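Local coordinates for protein GCN5-related N-acetyltransferase (Kribbella flavida, PDB 4IUS) that probably transfers an acyl group, most likely acetyl from acetyl-CoA, as expected of a member of the GCN5-related N-acetyltransferase (GNAT) family, at residues Ala13-Leu18 with Arg44-Glu49; Val82-Pro87 with Lys244-His249; Pro104-Val109 with Leu222-Pro227; Ala176-Ile181 with Ala208-Gln213. The protein carries 1 engineered substitution. All coordinates share one frame; numbering follows the deposited sequence. Where two conformers were deposited one is given.

Interaction 1 (Ala13-Leu18 with Arg44-Glu49). With EDO (1,2-ethanediol), chain E; SO4 (sulfate ion), chain C; SO4 (sulfate ion), chain D.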
loop_
_atom_site.group_PDB
_atom_site.type_symbol
_atom_site.label_atom_id
_atom_site.label_comp_id
_atom_site.label_asym_id
_atom_site.label_seq_id
_atom_site.Cartn_x
_atom_site.Cartn_y
_atom_site.Cartn_z
ATOM N N ALA A 13 -4.656 -10.589 1.094
ATOM C CA ALA A 13 -3.238 -10.497 1.367
ATOM C C ALA A 13 -2.927 -9.241 2.167
ATOM O O ALA A 13 -2.052 -9.283 3.066
ATOM C CB ALA A 13 -2.435 -10.520 0.075
ATOM N N GLN A 14 -3.595 -8.133 1.866
ATOM C CA GLN A 14 -3.405 -6.923 2.636
ATOM C C GLN A 14 -3.761 -7.167 4.105
ATOM O O GLN A 14 -3.028 -6.791 5.012
ATOM C CB GLN A 14 -4.244 -5.795 2.053
ATOM C CG GLN A 14 -4.040 -4.456 2.712
ATOM C CD GLN A 14 -5.034 -3.467 2.168
ATOM O OE1 GLN A 14 -4.692 -2.633 1.344
ATOM N NE2 GLN A 14 -6.292 -3.606 2.572
ATOM N N LEU A 15 -4.902 -7.803 4.337
ATOM C CA LEU A 15 -5.308 -8.114 5.706
ATOM C C LEU A 15 -4.288 -8.998 6.418
ATOM O O LEU A 15 -3.908 -8.729 7.549
ATOM C CB LEU A 15 -6.683 -8.740 5.720
ATOM C CG LEU A 15 -7.271 -9.184 7.041
ATOM C CD1 LEU A 15 -7.347 -8.073 8.066
ATOM C CD2 LEU A 15 -8.619 -9.860 6.829
ATOM N N GLN A 16 -3.864 -10.054 5.734
ATOM C CA GLN A 16 -2.878 -10.977 6.276
ATOM C C GLN A 16 -1.610 -10.224 6.696
ATOM O O GLN A 16 -1.036 -10.480 7.774
ATOM C CB GLN A 16 -2.560 -12.062 5.238
ATOM C CG GLN A 16 -1.624 -13.156 5.708
ATOM C CD GLN A 16 -1.315 -14.170 4.627
ATOM O OE1 GLN A 16 -2.034 -14.295 3.629
ATOM N NE2 GLN A 16 -0.237 -14.899 4.817
ATOM N N GLY A 17 -1.176 -9.254 5.878
ATOM C CA GLY A 17 0.006 -8.444 6.227
ATOM C C GLY A 17 -0.241 -7.534 7.420
ATOM O O GLY A 17 0.591 -7.445 8.348
ATOM N N LEU A 18 -1.391 -6.894 7.428
ATOM C CA LEU A 18 -1.682 -5.892 8.444
ATOM C C LEU A 18 -1.787 -6.497 9.835
ATOM O O LEU A 18 -1.394 -5.877 10.826
ATOM C CB LEU A 18 -2.965 -5.140 8.138
ATOM C CG LEU A 18 -2.892 -4.145 6.970
ATOM C CD1 LEU A 18 -4.293 -3.725 6.528
ATOM C CD2 LEU A 18 -2.051 -2.903 7.293
ATOM N N ARG A 44 -6.581 1.293 11.109
ATOM C CA ARG A 44 -7.657 1.478 10.140
ATOM C C ARG A 44 -8.542 0.259 10.192
ATOM O O ARG A 44 -8.189 -0.775 10.789
ATOM C CB ARG A 44 -7.111 1.652 8.715
ATOM C CG ARG A 44 -6.477 0.418 8.151
ATOM C CD ARG A 44 -6.015 0.570 6.713
ATOM N NE ARG A 44 -4.973 1.591 6.657
ATOM C CZ ARG A 44 -3.774 1.446 6.098
ATOM N NH1 ARG A 44 -3.472 0.355 5.403
ATOM N NH2 ARG A 44 -2.910 2.470 6.145
ATOM N N ALA A 45 -9.706 0.379 9.561
ATOM C CA ALA A 45 -10.573 -0.770 9.318
ATOM C C ALA A 45 -10.446 -1.248 7.871
ATOM O O ALA A 45 -10.239 -0.421 6.965
ATOM C CB ALA A 45 -12.008 -0.467 9.654
ATOM N N VAL A 46 -10.625 -2.550 7.678
ATOM C CA VAL A 46 -10.707 -3.149 6.354
ATOM C C VAL A 46 -11.836 -4.196 6.372
ATOM O O VAL A 46 -12.452 -4.437 7.428
ATOM C CB VAL A 46 -9.347 -3.758 5.889
ATOM C CG1 VAL A 46 -8.220 -2.699 5.915
ATOM C CG2 VAL A 46 -9.001 -4.990 6.717
ATOM N N ALA A 47 -12.130 -4.780 5.207
ATOM C CA ALA A 47 -13.120 -5.847 5.166
ATOM C C ALA A 47 -12.603 -7.090 5.884
ATOM O O ALA A 47 -11.480 -7.507 5.672
ATOM C CB ALA A 47 -13.447 -6.238 3.743
ATOM N N ALA A 48 -13.431 -7.661 6.737
ATOM C CA ALA A 48 -13.059 -8.868 7.456
ATOM C C ALA A 48 -12.947 -10.085 6.576
ATOM O O ALA A 48 -12.160 -10.973 6.895
ATOM C CB ALA A 48 -14.090 -9.121 8.570
ATOM N N GLU A 49 -13.787 -10.144 5.538
ATOM C CA GLU A 49 -13.950 -11.328 4.691
ATOM C C GLU A 49 -14.042 -10.897 3.212
ATOM O O GLU A 49 -15.113 -10.924 2.610
ATOM C CB GLU A 49 -15.207 -12.117 5.085
ATOM C CG GLU A 49 -15.201 -12.641 6.526
ATOM C CD GLU A 49 -16.523 -13.274 6.906
ATOM O OE1 GLU A 49 -17.281 -13.660 5.993
ATOM O OE2 GLU A 49 -16.809 -13.321 8.113
HETATM C C1 EDO E . 0.744 -6.766 0.513
HETATM O O1 EDO E . -0.578 -6.513 0.005
HETATM C C2 EDO E . 0.740 -8.108 1.237
HETATM O O2 EDO E . 0.565 -7.932 2.658
HETATM S S SO4 C . 1.608 -15.229 8.133
HETATM O O1 SO4 C . 2.296 -15.291 6.825
HETATM O O2 SO4 C . 1.952 -13.963 8.817
HETATM O O3 SO4 C . 0.143 -15.174 7.928
HETATM O O4 SO4 C . 2.010 -16.362 8.982
HETATM S S SO4 D . 1.206 -17.822 2.719
HETATM O O1 SO4 D . 1.454 -18.150 1.300
HETATM O O2 SO4 D . 1.389 -16.374 2.996
HETATM O O3 SO4 D . -0.162 -18.195 3.120
HETATM O O4 SO4 D . 2.139 -18.630 3.510
#
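Val-46 and Leu-15 meet where helix 6-19 lies over a face of a small antiparallel sheet, a plain alpha-on-beta packing in which strand 44-47 lies between strand 30-35 and strand 78-82, to which Ala-45 bonds. The short axes pass 9.4 Å apart and run at 141° to each other. No hydrogen bond joins the two segments; the contact is van der Waals, side chain to side chain and side chain to backbone. Val-46, which buries the most surface, divides its two methyls between different helix residues. Its CG2 receives CD1 of Leu-15 at 3.7 Å, whereas CG1 faces Leu-18, whose CD1 stands 4.1 Å away. CG1 also has NE2 of Gln-14 beside it at 4.0 Å. With CG anti to the backbone N (chi1 178°) Leu-15 extends to the strand, and its two methyls find separate neighbours: CD1 goes to the valine, while CD2 rests 3.7 Å from the carbonyl O of Ala-48, just past the strand end. Leu-15 also touches Val-31, and Leu-18 touches Leu-33, both of strand 30-35. Arg-44 closes the other end. Its guanidinium is held by a salt bridge to Asp-148 and a hydrogen bond to the carbonyl of Thr-147, and the Leu-18 side chain crosses that of Arg-44 at about a right angle, with Leu-18 CD2 4.0 Å from Arg-44 NH1.

Interaction 2 (Val82-Pro87 with Lys244-His249)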
loop_
_atom_site.group_PDB
_atom_site.type_symbol
_atom_site.label_atom_id
_atom_site.label_comp_id
_atom_site.label_asym_id
_atom_site.label_seq_id
_atom_site.Cartn_x
_atom_site.Cartn_y
_atom_site.Cartn_z
ATOM N N VAL A 82 -11.383 -2.693 -1.079
ATOM C CA VAL A 82 -11.218 -2.941 -2.509
ATOM C C VAL A 82 -12.629 -3.197 -3.024
ATOM O O VAL A 82 -13.268 -4.160 -2.602
ATOM C CB VAL A 82 -10.254 -4.119 -2.792
ATOM C CG1 VAL A 82 -10.144 -4.298 -4.321
ATOM C CG2 VAL A 82 -8.891 -3.878 -2.158
ATOM N N GLU A 83 -13.142 -2.326 -3.875
ATOM C CA GLU A 83 -14.558 -2.390 -4.234
ATOM C C GLU A 83 -14.965 -3.753 -4.769
ATOM O O GLU A 83 -16.012 -4.269 -4.430
ATOM C CB GLU A 83 -14.891 -1.279 -5.241
ATOM C CG GLU A 83 -16.315 -1.305 -5.762
ATOM C CD GLU A 83 -17.385 -1.056 -4.691
ATOM O OE1 GLU A 83 -17.120 -0.334 -3.701
ATOM O OE2 GLU A 83 -18.509 -1.619 -4.857
ATOM N N GLU A 84 -14.150 -4.324 -5.659
ATOM C CA GLU A 84 -14.508 -5.568 -6.310
ATOM C C GLU A 84 -14.434 -6.765 -5.383
ATOM O O GLU A 84 -15.014 -7.788 -5.629
ATOM C CB GLU A 84 -13.658 -5.788 -7.561
ATOM C CG GLU A 84 -13.794 -4.707 -8.638
ATOM C CD GLU A 84 -12.870 -3.492 -8.473
ATOM O OE1 GLU A 84 -12.172 -3.387 -7.434
ATOM O OE2 GLU A 84 -12.903 -2.590 -9.379
ATOM N N ALA A 85 -13.703 -6.628 -4.283
ATOM C CA ALA A 85 -13.602 -7.680 -3.267
ATOM C C ALA A 85 -14.879 -7.708 -2.390
ATOM O O ALA A 85 -15.248 -8.748 -1.884
ATOM C CB ALA A 85 -12.395 -7.464 -2.357
ATOM N N ASN A 86 -15.498 -6.545 -2.178
ATOM C CA ASN A 86 -16.699 -6.443 -1.341
ATOM C C ASN A 86 -17.682 -5.414 -1.938
ATOM O O ASN A 86 -17.858 -4.300 -1.401
ATOM C CB ASN A 86 -16.319 -6.081 0.102
ATOM C CG ASN A 86 -15.505 -7.155 0.782
ATOM O OD1 ASN A 86 -14.280 -7.101 0.776
ATOM N ND2 ASN A 86 -16.182 -8.142 1.340
ATOM N N PRO A 87 -18.319 -5.786 -3.058
ATOM C CA PRO A 87 -19.088 -4.786 -3.768
ATOM C C PRO A 87 -20.202 -4.212 -2.877
ATOM O O PRO A 87 -20.939 -4.960 -2.234
ATOM C CB PRO A 87 -19.667 -5.560 -4.946
ATOM C CG PRO A 87 -18.732 -6.680 -5.169
ATOM C CD PRO A 87 -18.155 -7.031 -3.837
ATOM N N LYS A 244 -6.352 -3.281 -12.275
ATOM C CA LYS A 244 -7.026 -4.526 -11.974
ATOM C C LYS A 244 -8.112 -4.404 -10.898
ATOM O O LYS A 244 -8.935 -5.307 -10.782
ATOM C CB LYS A 244 -6.011 -5.585 -11.552
ATOM C CG LYS A 244 -5.130 -6.080 -12.695
ATOM C CD LYS A 244 -5.890 -6.941 -13.700
ATOM C CE LYS A 244 -5.081 -7.358 -14.868
ATOM N NZ LYS A 244 -6.020 -8.154 -15.697
ATOM N N ALA A 245 -8.121 -3.342 -10.105
ATOM C CA ALA A 245 -9.106 -3.199 -9.030
ATOM C C ALA A 245 -9.218 -1.749 -8.651
ATOM O O ALA A 245 -8.454 -0.896 -9.100
ATOM C CB ALA A 245 -8.740 -4.091 -7.820
ATOM N N THR A 246 -10.170 -1.465 -7.783
ATOM C CA THR A 246 -10.485 -0.102 -7.358
ATOM C C THR A 246 -10.411 -0.072 -5.852
ATOM O O THR A 246 -11.203 -0.734 -5.183
ATOM C CB THR A 246 -11.949 0.280 -7.760
ATOM O OG1 THR A 246 -12.179 -0.015 -9.140
ATOM C CG2 THR A 246 -12.237 1.740 -7.475
ATOM N N ALA A 247 -9.465 0.679 -5.280
ATOM C CA ALA A 247 -9.441 0.900 -3.848
ATOM C C ALA A 247 -10.464 1.968 -3.497
ATOM O O ALA A 247 -10.869 2.773 -4.341
ATOM C CB ALA A 247 -8.034 1.310 -3.417
ATOM N N VAL A 248 -10.885 1.963 -2.251
ATOM C CA VAL A 248 -11.790 2.991 -1.735
ATOM C C VAL A 248 -11.254 3.394 -0.359
ATOM O O VAL A 248 -11.035 2.539 0.470
ATOM C CB VAL A 248 -13.225 2.458 -1.554
ATOM C CG1 VAL A 248 -14.124 3.666 -1.266
ATOM C CG2 VAL A 248 -13.736 1.743 -2.834
ATOM N N HIS A 249 -10.969 4.677 -0.182
ATOM C CA HIS A 249 -10.426 5.211 1.070
ATOM C C HIS A 249 -11.493 6.078 1.687
ATOM O O HIS A 249 -11.972 7.023 1.073
ATOM C CB HIS A 249 -9.159 6.036 0.809
ATOM C CG HIS A 249 -7.999 5.230 0.313
ATOM N ND1 HIS A 249 -6.774 5.770 0.128
ATOM C CD2 HIS A 249 -7.867 3.876 0.085
ATOM C CE1 HIS A 249 -5.931 4.805 -0.292
ATOM N NE2 HIS A 249 -6.590 3.650 -0.323
#
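Ala-245 opens the contact by setting its CB 3.8 Å from CG1 of Val-82, while CA of Ala-245 lies beside the carboxylate of Glu-84. Together with Lys-244 it faces Leu-106 on the adjoining strand, a classic beta bulge on the far flank of strand 242-251. Thr-246, next in line, carries most of the polar work. Its backbone N donates to OE1 of Glu-84 at 2.8 Å, and its hydroxyl donates to OE2 of the same carboxylate, with OG1 and OE2 2.7 Å apart. Both donors arrive on the syn side of their oxygens, 18° and 15° out of the carboxylate plane, so one threonine holds both oxygens of the group and restrains its rotation. The glutamate chain bends at chi2 (86°) to turn its carboxylate back to the strand. The carbonyl of Thr-246 then accepts the N-H of Glu-83 in a bond of 2.8 Å between N and O, almost in line with the C=O. Ala-247 pairs with Val-82 as a non-hydrogen-bonded antiparallel pair, where strand 78-82 ends and the chain turns off. At Val-248, CG2 lies 4.0 Å from CB of Glu-83, whose OE2 bonds to the N-H of Gly-88. Around this edge of the sheet, Val-82 packs on Ala-7 and Ala-11 of helix 6-19, Glu-83 and Val-248 both touch Ala-90 of helix 89-95, and strand 99-109 borders strand 242-251 on its other side.

Interaction 3 (Pro104-Val109 with Leu222-Pro227). With EDO (1,2-ethanediol), chain E.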
loop_
_atom_site.group_PDB
_atom_site.type_symbol
_atom_site.label_atom_id
_atom_site.label_comp_id
_atom_site.label_asym_id
_atom_site.label_seq_id
_atom_site.Cartn_x
_atom_site.Cartn_y
_atom_site.Cartn_z
ATOM N N PRO A 104 -8.699 5.277 -5.418
ATOM C CA PRO A 104 -7.499 5.117 -6.261
ATOM C C PRO A 104 -7.464 3.783 -6.982
ATOM O O PRO A 104 -7.923 2.766 -6.475
ATOM C CB PRO A 104 -6.361 5.220 -5.274
ATOM C CG PRO A 104 -6.932 5.294 -3.922
ATOM C CD PRO A 104 -8.396 5.296 -3.982
ATOM N N PRO A 105 -6.842 3.760 -8.159
ATOM C CA PRO A 105 -6.749 2.515 -8.883
ATOM C C PRO A 105 -5.675 1.623 -8.300
ATOM O O PRO A 105 -4.615 2.120 -7.885
ATOM C CB PRO A 105 -6.413 2.982 -10.305
ATOM C CG PRO A 105 -5.622 4.237 -10.066
ATOM C CD PRO A 105 -6.248 4.870 -8.865
ATOM N N LEU A 106 -5.905 0.326 -8.358
ATOM C CA LEU A 106 -4.897 -0.646 -8.012
ATOM C C LEU A 106 -4.400 -1.266 -9.310
ATOM O O LEU A 106 -5.169 -1.871 -10.061
ATOM C CB LEU A 106 -5.427 -1.740 -7.089
ATOM C CG LEU A 106 -5.974 -1.298 -5.744
ATOM C CD1 LEU A 106 -6.094 -2.548 -4.867
ATOM C CD2 LEU A 106 -5.080 -0.235 -5.093
ATOM N N LEU A 107 -3.115 -1.070 -9.564
ATOM C CA LEU A 107 -2.428 -1.580 -10.736
ATOM C C LEU A 107 -1.625 -2.801 -10.323
ATOM O O LEU A 107 -1.116 -2.859 -9.210
ATOM C CB LEU A 107 -1.482 -0.557 -11.325
ATOM C CG LEU A 107 -2.002 0.887 -11.600
ATOM C CD1 LEU A 107 -0.928 1.744 -12.295
ATOM C CD2 LEU A 107 -3.327 0.966 -12.282
ATOM N N ALA A 108 -1.562 -3.813 -11.165
ATOM C CA ALA A 108 -0.888 -5.051 -10.797
ATOM C C ALA A 108 -0.063 -5.619 -11.941
ATOM O O ALA A 108 -0.347 -5.345 -13.107
ATOM C CB ALA A 108 -1.850 -6.110 -10.231
ATOM N N VAL A 109 0.904 -6.454 -11.594
ATOM C CA VAL A 109 1.748 -7.097 -12.592
ATOM C C VAL A 109 2.218 -8.448 -12.019
ATOM O O VAL A 109 2.384 -8.639 -10.800
ATOM C CB VAL A 109 2.978 -6.218 -12.984
ATOM C CG1 VAL A 109 4.021 -6.125 -11.838
ATOM C CG2 VAL A 109 3.629 -6.741 -14.272
ATOM N N LEU A 222 2.761 -11.936 -7.327
ATOM C CA LEU A 222 1.900 -10.846 -7.761
ATOM C C LEU A 222 2.357 -9.558 -7.065
ATOM O O LEU A 222 2.557 -9.602 -5.819
ATOM C CB LEU A 222 0.412 -11.126 -7.434
ATOM C CG LEU A 222 -0.594 -10.057 -7.831
ATOM C CD1 LEU A 222 -0.687 -9.883 -9.336
ATOM C CD2 LEU A 222 -1.976 -10.347 -7.214
ATOM N N ALA A 223 2.480 -8.427 -7.784
ATOM C CA ALA A 223 2.806 -7.132 -7.194
ATOM C C ALA A 223 1.718 -6.167 -7.571
ATOM O O ALA A 223 1.245 -6.196 -8.696
ATOM C CB ALA A 223 4.162 -6.613 -7.682
ATOM N N TRP A 224 1.320 -5.302 -6.634
ATOM C CA TRP A 224 0.363 -4.267 -6.910
ATOM C C TRP A 224 0.824 -2.966 -6.328
ATOM O O TRP A 224 1.646 -2.926 -5.414
ATOM C CB TRP A 224 -1.045 -4.617 -6.434
ATOM C CG TRP A 224 -1.193 -4.698 -4.960
ATOM C CD1 TRP A 224 -0.931 -5.784 -4.136
ATOM C CD2 TRP A 224 -1.563 -3.626 -4.067
ATOM N NE1 TRP A 224 -1.150 -5.455 -2.819
ATOM C CE2 TRP A 224 -1.552 -4.173 -2.725
ATOM C CE3 TRP A 224 -1.913 -2.278 -4.247
ATOM C CZ2 TRP A 224 -1.893 -3.403 -1.612
ATOM C CZ3 TRP A 224 -2.226 -1.515 -3.107
ATOM C CH2 TRP A 224 -2.214 -2.058 -1.839
ATOM N N LEU A 225 0.321 -1.881 -6.889
ATOM C CA LEU A 225 0.558 -0.533 -6.378
ATOM C C LEU A 225 -0.599 0.374 -6.686
ATOM O O LEU A 225 -1.450 0.058 -7.510
ATOM C CB LEU A 225 1.834 0.063 -6.919
ATOM C CG LEU A 225 1.987 0.238 -8.414
ATOM C CD1 LEU A 225 1.285 1.533 -8.897
ATOM C CD2 LEU A 225 3.463 0.227 -8.829
ATOM N N THR A 226 -0.666 1.465 -5.933
ATOM C CA THR A 226 -1.540 2.539 -6.282
ATOM C C THR A 226 -0.695 3.768 -6.638
ATOM O O THR A 226 0.296 4.039 -5.990
ATOM C CB THR A 226 -2.583 2.785 -5.195
ATOM O OG1 THR A 226 -3.538 3.669 -5.750
ATOM C CG2 THR A 226 -1.998 3.414 -3.949
ATOM N N PRO A 227 -1.022 4.467 -7.735
ATOM C CA PRO A 227 -0.171 5.518 -8.291
ATOM C C PRO A 227 -0.438 6.885 -7.733
ATOM O O PRO A 227 -1.450 7.087 -7.083
ATOM C CB PRO A 227 -0.592 5.542 -9.783
ATOM C CG PRO A 227 -2.000 5.149 -9.766
ATOM C CD PRO A 227 -2.122 4.140 -8.655
HETATM C C1 EDO E . 0.744 -6.766 0.513
HETATM O O1 EDO E . -0.578 -6.513 0.005
HETATM C C2 EDO E . 0.740 -8.108 1.237
HETATM O O2 EDO E . 0.565 -7.932 2.658
#
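Leu-106 lies alongside Trp-224, both side chains pointing the same way, and its two methyls fit against the indole: CD1 sits above one face, offset toward the rim, while CD2 comes to 3.7 Å from CZ3. Ala-108 is the hollow on this side. Its small CB faces CB of Trp-224, and CD1 of Leu-222 packs against it at 4.0 Å, a methyl that also leans on the carbonyl O of Val-109. Ala-108 and Trp-224 share one face of an antiparallel pair inside the mixed GNAT sheet, strand 99-109 against strand 222-225, with Leu-107 and Leu-225 exchanging two backbone bonds and Val-109 and Ala-223 two more. On the reverse face two large side chains abut, CD1 to CD1 at 4.1 Å for Leu-107 and Leu-225, whereas Val-109 has CG1 beside the small CB of Ala-223. Beyond the regular pairing, the rings of Pro-105 and Pro-227 meet through their CG atoms at 3.7 Å. Thr-226 OG1, anti to its own backbone N (chi1 -169°), tucks close to CB of Pro-104 and donates to the carbonyl O of Pro-105 at 2.8 Å, from 36° above the carbonyl plane. At the indole's edge, NE1 of Trp-224 donates to O1 of an ethanediol at 3.1 Å.

Interaction 4 (Ala176-Ile181 with Ala208-Gln213)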
loop_
_atom_site.group_PDB
_atom_site.type_symbol
_atom_site.label_atom_id
_atom_site.label_comp_id
_atom_site.label_asym_id
_atom_site.label_seq_id
_atom_site.Cartn_x
_atom_site.Cartn_y
_atom_site.Cartn_z
ATOM N N ALA A 176 12.192 2.903 -4.257
ATOM C CA ALA A 176 10.904 2.201 -4.178
ATOM C C ALA A 176 11.080 1.030 -3.211
ATOM O O ALA A 176 12.188 0.609 -2.960
ATOM C CB ALA A 176 10.454 1.689 -5.560
ATOM N N ALA A 177 9.973 0.561 -2.675
ATOM C CA ALA A 177 10.002 -0.496 -1.661
ATOM C C ALA A 177 8.918 -1.511 -1.955
ATOM O O ALA A 177 7.943 -1.213 -2.690
ATOM C CB ALA A 177 9.745 0.145 -0.297
ATOM N N TRP A 178 9.069 -2.698 -1.371
ATOM C CA TRP A 178 8.024 -3.706 -1.428
ATOM C C TRP A 178 7.710 -4.175 -0.010
ATOM O O TRP A 178 8.578 -4.258 0.851
ATOM C CB TRP A 178 8.419 -4.894 -2.335
ATOM C CG TRP A 178 9.525 -5.807 -1.848
ATOM C CD1 TRP A 178 9.381 -6.990 -1.171
ATOM C CD2 TRP A 178 10.953 -5.663 -2.098
ATOM N NE1 TRP A 178 10.588 -7.553 -0.938
ATOM C CE2 TRP A 178 11.585 -6.781 -1.473
ATOM C CE3 TRP A 178 11.752 -4.694 -2.700
ATOM C CZ2 TRP A 178 12.954 -6.946 -1.489
ATOM C CZ3 TRP A 178 13.139 -4.884 -2.723
ATOM C CH2 TRP A 178 13.723 -5.977 -2.109
ATOM N N THR A 179 6.447 -4.494 0.225
ATOM C CA THR A 179 6.013 -4.988 1.487
ATOM C C THR A 179 6.302 -6.474 1.667
ATOM O O THR A 179 6.510 -7.194 0.702
ATOM C CB THR A 179 4.501 -4.751 1.722
ATOM O OG1 THR A 179 3.786 -5.532 0.755
ATOM C CG2 THR A 179 4.146 -3.292 1.597
ATOM N N ALA A 180 6.299 -6.917 2.923
ATOM C CA ALA A 180 6.382 -8.322 3.230
ATOM C C ALA A 180 5.349 -9.088 2.409
ATOM O O ALA A 180 4.168 -8.715 2.328
ATOM C CB ALA A 180 6.153 -8.543 4.710
ATOM N N ILE A 181 5.751 -10.235 1.872
ATOM C CA ILE A 181 4.882 -11.044 1.038
ATOM C C ILE A 181 3.820 -11.696 1.930
ATOM O O ILE A 181 4.116 -12.123 3.049
ATOM C CB ILE A 181 5.691 -12.073 0.237
ATOM C CG1 ILE A 181 6.398 -11.452 -0.974
ATOM C CG2 ILE A 181 4.809 -13.256 -0.210
ATOM C CD1 ILE A 181 7.386 -10.324 -0.782
ATOM N N ALA A 208 10.309 -0.501 -11.094
ATOM C CA ALA A 208 10.558 -1.721 -11.852
ATOM C C ALA A 208 11.541 -2.625 -11.130
ATOM O O ALA A 208 11.347 -3.824 -11.012
ATOM C CB ALA A 208 11.024 -1.374 -13.268
ATOM N N TYR A 209 12.622 -2.031 -10.617
ATOM C CA TYR A 209 13.664 -2.810 -9.961
ATOM C C TYR A 209 13.206 -3.354 -8.623
ATOM O O TYR A 209 13.491 -4.494 -8.296
ATOM C CB TYR A 209 14.961 -1.958 -9.816
ATOM C CG TYR A 209 16.146 -2.750 -9.347
ATOM C CD1 TYR A 209 16.746 -3.701 -10.170
ATOM C CD2 TYR A 209 16.693 -2.526 -8.088
ATOM C CE1 TYR A 209 17.809 -4.425 -9.700
ATOM C CE2 TYR A 209 17.768 -3.264 -7.639
ATOM C CZ TYR A 209 18.312 -4.229 -8.464
ATOM O OH TYR A 209 19.418 -4.966 -8.020
ATOM N N ALA A 210 12.417 -2.578 -7.875
ATOM C CA ALA A 210 11.831 -3.065 -6.626
ATOM C C ALA A 210 10.869 -4.251 -6.903
ATOM O O ALA A 210 10.901 -5.274 -6.215
ATOM C CB ALA A 210 11.082 -1.987 -5.866
ATOM N N THR A 211 10.043 -4.101 -7.947
ATOM C CA THR A 211 9.124 -5.169 -8.320
ATOM C C THR A 211 9.929 -6.432 -8.673
ATOM O O THR A 211 9.605 -7.546 -8.250
ATOM C CB THR A 211 8.212 -4.766 -9.487
ATOM O OG1 THR A 211 7.542 -3.560 -9.164
ATOM C CG2 THR A 211 7.162 -5.842 -9.738
ATOM N N GLN A 212 10.969 -6.240 -9.485
ATOM C CA GLN A 212 11.785 -7.357 -9.906
ATOM C C GLN A 212 12.414 -8.058 -8.729
ATOM O O GLN A 212 12.442 -9.286 -8.683
ATOM C CB GLN A 212 12.878 -6.864 -10.839
ATOM C CG GLN A 212 13.733 -7.975 -11.421
ATOM C CD GLN A 212 14.819 -7.430 -12.290
ATOM O OE1 GLN A 212 15.649 -6.676 -11.825
ATOM N NE2 GLN A 212 14.751 -7.726 -13.565
ATOM N N GLN A 213 12.909 -7.323 -7.737
ATOM C CA GLN A 213 13.470 -7.961 -6.575
ATOM C C GLN A 213 12.438 -8.685 -5.704
ATOM O O GLN A 213 12.699 -9.786 -5.184
ATOM C CB GLN A 213 14.280 -6.930 -5.763
ATOM C CG GLN A 213 15.446 -6.313 -6.531
ATOM C CD GLN A 213 16.284 -7.376 -7.193
ATOM O OE1 GLN A 213 16.821 -8.250 -6.525
ATOM N NE2 GLN A 213 16.340 -7.353 -8.536
#
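Trp-178 reaches from strand 171-179 to Ala-210 and Gln-213 on helix 202-216. CB leaves the strand on the helix side, and chi1 of 69° places CG between the backbone N and the carbonyl carbon, sending the six-membered ring toward the helix. CD2, at the ring fusion, comes first within range of the carbonyl O of Ala-210. CE3 approaches that oxygen more closely, at 3.7 Å, and has the CB of Ala-210 at 4.2 Å. This is helix-on-sheet packing of the GNAT core, the strand and helix segments running 29° from parallel with axes 7.4 Å apart. Farther out, CZ3 reaches CB of Gln-213, and CH2, at the tip, meets that same CB at 3.8 Å. CB is thus the glutamine atom that meets the ring; beyond it the chain bends at chi2 and leads the amide away, its plane turned 66° from that of the indole. On the pyrrole side, NE1 donates to the carbonyl of Pro-158. Nearer the start of the strand, two small residues let helix and sheet come close: CB of Ala-176 touches CB of Ala-210 at 3.7 Å.

How the interactions relate
Interactions 2, 3 and 4 all involve the eight-stranded mixed sheet, whereas interaction 1 joins helix 6-19 to the small sheet containing strand 44-47. Interactions 2 and 3 are adjacent, their centres about 12 Å apart: Ala-247 N lies 2.9 Å from Pro-104 O, a probable hydrogen bond between neighbouring strands. Interaction 4 touches interaction 3 through Thr-211, on the sheet-facing side of the helix, where Thr-211 CG2 is 3.7 Å from Ala-223 CB. Interaction 1 meets interaction 2 through a probable bond from Asn-86 ND2 to Glu-49 O. One ethanediol, probably from the crystallisation liquor, connects interactions 1 and 3 by bonding to Ala-13 O and Trp-224 NE1. Interactions 2 and 4 stay about 13 Å apart at their nearest atoms.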